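PDB 2E4T: endoglucanase from Clostridium thermocellum, which hydrolyses internal beta-1,4-glucosidic bonds of cellulose and xyloglucan, this chain being its glycoside hydrolase family 44 catalytic module. Local coordinates for residues I368-I380 / N397-N409. Numbering follows the deposited sequence. Where two conformers were deposited one is given.
Sequences ITGGIAQADVLGI and NNYTEAGINLYTN. With ZN (zinc ion), chain B.
Gly371 and Gly403 let helices 368-384 and 398-408 pack backbone to backbone: Gly371 CA lies 3.2 Å from Tyr399 O, and the axes of the short segments approach to 7.1 Å at a crossing angle of -31°. Gly403 CA, bearing no side chain, packs 3.9 Å from Gly371 O.

Two tyrosines flank this glycine seam with CH-pi contacts. Ile368 CA stands over the Tyr399 ring, 12° off its normal, while Ile368 CD1 reaches CE1 of that ring at 3.8 Å. Leu378 CB covers a face of the Tyr407 ring, and Leu378 CD1 extends over the backbone to Ile404 CA. Gln374 swings CG away from its own backbone N (chi1 178°) and bends at chi2, which lays its amide against Thr400 CG2, OE1 at 3.6 Å; NE2 is hydrogen-bonded to Tyr360 OH, outside the contact.

Polar links are few. Tyr407 OH donates to Ala375 O at 2.7 Å; Gly379 N reaches the same oxygen from the opposite face, so the carbonyl serves both helix and tyrosine. One water accepts from Thr400 OG1 and donates to Gly370 O.

Glu401, on helix 398-408, binds zinc through OE1 at 1.9 Å, alongside Asp35 and Ala395. These helices follow barrel strands 354-360 and 388-391 and pack against strands 442-452 and 474-480 of the mixed sheet. Their close, glycine-lined join is largely apolar, and it buries Gly403 O without a hydrogen-bonding partner, Leu378 CD1 covering it at 3.6 Å.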
# COMPACT_ATOMS: atom_id res chain seq x y z
N ILE A 368 -0.14 -21.24 3.24
CA ILE A 368 0.52 -21.16 1.94
C ILE A 368 -0.29 -20.28 0.97
O ILE A 368 0.34 -19.54 0.17
CB ILE A 368 0.74 -22.57 1.33
CG1 ILE A 368 1.51 -22.52 0.01
CG2 ILE A 368 -0.58 -23.34 1.14
CD1 ILE A 368 2.85 -21.81 0.04
N THR A 369 -1.61 -20.32 1.00
CA THR A 369 -2.38 -19.53 0.03
C THR A 369 -2.26 -18.02 0.30
O THR A 369 -2.38 -17.23 -0.66
CB THR A 369 -3.83 -19.97 -0.06
OG1 THR A 369 -4.52 -19.78 1.20
CG2 THR A 369 -3.96 -21.37 -0.57
N GLY A 370 -2.04 -17.61 1.55
CA GLY A 370 -1.76 -16.20 1.79
C GLY A 370 -0.42 -15.79 1.22
O GLY A 370 -0.25 -14.64 0.76
N GLY A 371 0.57 -16.69 1.22
CA GLY A 371 1.87 -16.39 0.63
C GLY A 371 1.83 -16.35 -0.89
O GLY A 371 2.44 -15.45 -1.51
N ILE A 372 1.15 -17.31 -1.50
CA ILE A 372 1.02 -17.30 -2.95
C ILE A 372 0.21 -16.08 -3.40
O ILE A 372 0.61 -15.39 -4.35
CB ILE A 372 0.43 -18.63 -3.46
CG1 ILE A 372 1.42 -19.78 -3.16
CG2 ILE A 372 0.14 -18.51 -4.96
CD1 ILE A 372 0.87 -21.16 -3.49
N ALA A 373 -0.91 -15.80 -2.74
CA ALA A 373 -1.69 -14.61 -3.11
C ALA A 373 -0.84 -13.35 -2.95
O ALA A 373 -0.89 -12.46 -3.82
CB ALA A 373 -2.98 -14.52 -2.31
N GLN A 374 -0.08 -13.25 -1.84
CA GLN A 374 0.77 -12.07 -1.65
C GLN A 374 1.77 -11.92 -2.80
O GLN A 374 1.97 -10.83 -3.35
CB GLN A 374 1.50 -12.19 -0.31
CG GLN A 374 2.45 -11.01 -0.06
CD GLN A 374 1.71 -9.71 0.15
OE1 GLN A 374 0.51 -9.67 0.42
NE2 GLN A 374 2.45 -8.60 0.04
N ALA A 375 2.46 -13.04 -3.16
CA ALA A 375 3.42 -12.96 -4.26
C ALA A 375 2.73 -12.57 -5.55
O ALA A 375 3.30 -11.85 -6.40
CB ALA A 375 4.16 -14.30 -4.39
N ASP A 376 1.49 -13.06 -5.76
CA ASP A 376 0.76 -12.74 -7.00
C ASP A 376 0.46 -11.23 -7.02
O ASP A 376 0.69 -10.53 -8.04
CB ASP A 376 -0.52 -13.57 -7.02
CG ASP A 376 -1.09 -13.78 -8.41
OD1 ASP A 376 -0.31 -13.79 -9.39
OD2 ASP A 376 -2.36 -13.88 -8.50
N VAL A 377 -0.09 -10.71 -5.90
CA VAL A 377 -0.41 -9.29 -5.78
C VAL A 377 0.82 -8.43 -6.06
O VAL A 377 0.73 -7.40 -6.77
CB VAL A 377 -1.02 -9.03 -4.38
CG1 VAL A 377 -1.11 -7.55 -4.05
CG2 VAL A 377 -2.38 -9.70 -4.31
N LEU A 378 1.97 -8.78 -5.46
CA LEU A 378 3.17 -7.97 -5.69
C LEU A 378 3.59 -8.01 -7.18
O LEU A 378 4.08 -7.00 -7.73
CB LEU A 378 4.30 -8.43 -4.80
CG LEU A 378 4.04 -8.20 -3.33
CD1 LEU A 378 5.18 -8.88 -2.52
CD2 LEU A 378 3.92 -6.73 -2.97
N GLY A 379 3.44 -9.18 -7.82
CA GLY A 379 3.73 -9.28 -9.25
C GLY A 379 2.81 -8.34 -10.06
O GLY A 379 3.27 -7.64 -10.99
N ILE A 380 1.52 -8.34 -9.71
CA ILE A 380 0.54 -7.50 -10.37
C ILE A 380 0.86 -6.02 -10.14
O ILE A 380 0.81 -5.21 -11.09
CB ILE A 380 -0.88 -7.88 -9.83
CG1 ILE A 380 -1.25 -9.27 -10.31
CG2 ILE A 380 -1.91 -6.83 -10.23
CD1 ILE A 380 -2.28 -9.95 -9.42
N ASN A 397 2.03 -13.07 10.15
CA ASN A 397 1.69 -13.45 8.78
C ASN A 397 2.92 -13.97 8.05
O ASN A 397 3.48 -13.30 7.15
CB ASN A 397 1.05 -12.26 8.06
CG ASN A 397 -0.26 -11.86 8.65
OD1 ASN A 397 -1.26 -12.52 8.40
ND2 ASN A 397 -0.30 -10.73 9.38
N ASN A 398 3.40 -15.13 8.49
CA ASN A 398 4.70 -15.64 8.01
C ASN A 398 4.72 -15.93 6.51
O ASN A 398 5.75 -15.74 5.86
CB ASN A 398 5.14 -16.88 8.80
CG ASN A 398 4.11 -17.98 8.81
OD1 ASN A 398 2.95 -17.78 9.22
ND2 ASN A 398 4.51 -19.20 8.42
N TYR A 399 3.61 -16.47 5.97
CA TYR A 399 3.55 -16.70 4.53
C TYR A 399 3.43 -15.39 3.76
O TYR A 399 4.05 -15.25 2.68
CB TYR A 399 2.49 -17.72 4.15
CG TYR A 399 2.98 -19.14 4.29
CD1 TYR A 399 3.80 -19.69 3.32
CD2 TYR A 399 2.64 -19.93 5.40
CE1 TYR A 399 4.26 -21.02 3.43
CE2 TYR A 399 3.09 -21.25 5.52
CZ TYR A 399 3.88 -21.80 4.52
OH TYR A 399 4.30 -23.10 4.66
N THR A 400 2.68 -14.39 4.27
CA THR A 400 2.68 -13.10 3.60
C THR A 400 4.11 -12.56 3.54
O THR A 400 4.57 -11.99 2.51
CB THR A 400 1.79 -12.10 4.37
OG1 THR A 400 0.55 -12.71 4.68
CG2 THR A 400 1.63 -10.81 3.62
N GLU A 401 4.84 -12.68 4.66
CA GLU A 401 6.21 -12.20 4.72
C GLU A 401 7.11 -12.91 3.73
O GLU A 401 7.97 -12.29 3.08
CB GLU A 401 6.74 -12.37 6.16
CG GLU A 401 6.05 -11.40 7.10
CD GLU A 401 6.34 -11.71 8.58
OE1 GLU A 401 6.51 -12.92 8.95
OE2 GLU A 401 6.35 -10.76 9.41
N ALA A 402 6.94 -14.25 3.58
CA ALA A 402 7.69 -14.99 2.57
C ALA A 402 7.37 -14.44 1.17
O ALA A 402 8.25 -14.35 0.31
CB ALA A 402 7.36 -16.46 2.65
N GLY A 403 6.09 -14.12 0.92
CA GLY A 403 5.70 -13.57 -0.38
C GLY A 403 6.44 -12.26 -0.69
O GLY A 403 6.85 -12.02 -1.85
N ILE A 404 6.61 -11.42 0.35
CA ILE A 404 7.38 -10.18 0.18
C ILE A 404 8.87 -10.51 -0.07
O ILE A 404 9.48 -10.00 -1.03
CB ILE A 404 7.21 -9.26 1.42
CG1 ILE A 404 5.75 -8.81 1.53
CG2 ILE A 404 8.16 -8.10 1.34
CD1 ILE A 404 5.40 -8.18 2.88
N ASN A 405 9.48 -11.33 0.82
CA ASN A 405 10.91 -11.62 0.66
C ASN A 405 11.22 -12.32 -0.65
O ASN A 405 12.36 -12.22 -1.14
CB ASN A 405 11.42 -12.48 1.84
CG ASN A 405 11.69 -11.64 3.07
OD1 ASN A 405 11.95 -10.44 3.02
ND2 ASN A 405 11.68 -12.35 4.23
N LEU A 406 10.27 -13.05 -1.23
CA LEU A 406 10.52 -13.69 -2.53
C LEU A 406 10.93 -12.61 -3.57
O LEU A 406 11.71 -12.92 -4.50
CB LEU A 406 9.31 -14.46 -2.98
CG LEU A 406 9.57 -15.47 -4.10
CD1 LEU A 406 10.47 -16.61 -3.68
CD2 LEU A 406 8.23 -15.99 -4.65
N TYR A 407 10.39 -11.40 -3.42
CA TYR A 407 10.76 -10.28 -4.27
C TYR A 407 11.93 -9.48 -3.73
O TYR A 407 12.77 -9.02 -4.52
CB TYR A 407 9.59 -9.32 -4.48
CG TYR A 407 8.51 -9.90 -5.36
CD1 TYR A 407 8.43 -9.53 -6.73
CD2 TYR A 407 7.56 -10.79 -4.86
CE1 TYR A 407 7.46 -10.03 -7.55
CE2 TYR A 407 6.59 -11.34 -5.68
CZ TYR A 407 6.51 -10.94 -7.05
OH TYR A 407 5.57 -11.47 -7.90
N THR A 408 12.00 -9.23 -2.43
CA THR A 408 12.92 -8.25 -1.90
C THR A 408 14.22 -8.82 -1.37
O THR A 408 15.18 -8.04 -1.17
CB THR A 408 12.25 -7.42 -0.77
OG1 THR A 408 11.97 -8.39 0.26
CG2 THR A 408 11.02 -6.70 -1.23
N ASN A 409 14.25 -10.11 -1.04
CA ASN A 409 15.42 -10.66 -0.34
C ASN A 409 15.29 -12.18 -0.40
O ASN A 409 15.08 -12.87 0.63
CB ASN A 409 15.50 -10.15 1.09
CG ASN A 409 16.85 -10.44 1.72
OD1 ASN A 409 17.66 -11.23 1.18
ND2 ASN A 409 17.13 -9.77 2.82
ZN ZN B . 6.72 -13.04 10.87
O HOH W 1 -1.57 -12.91 2.69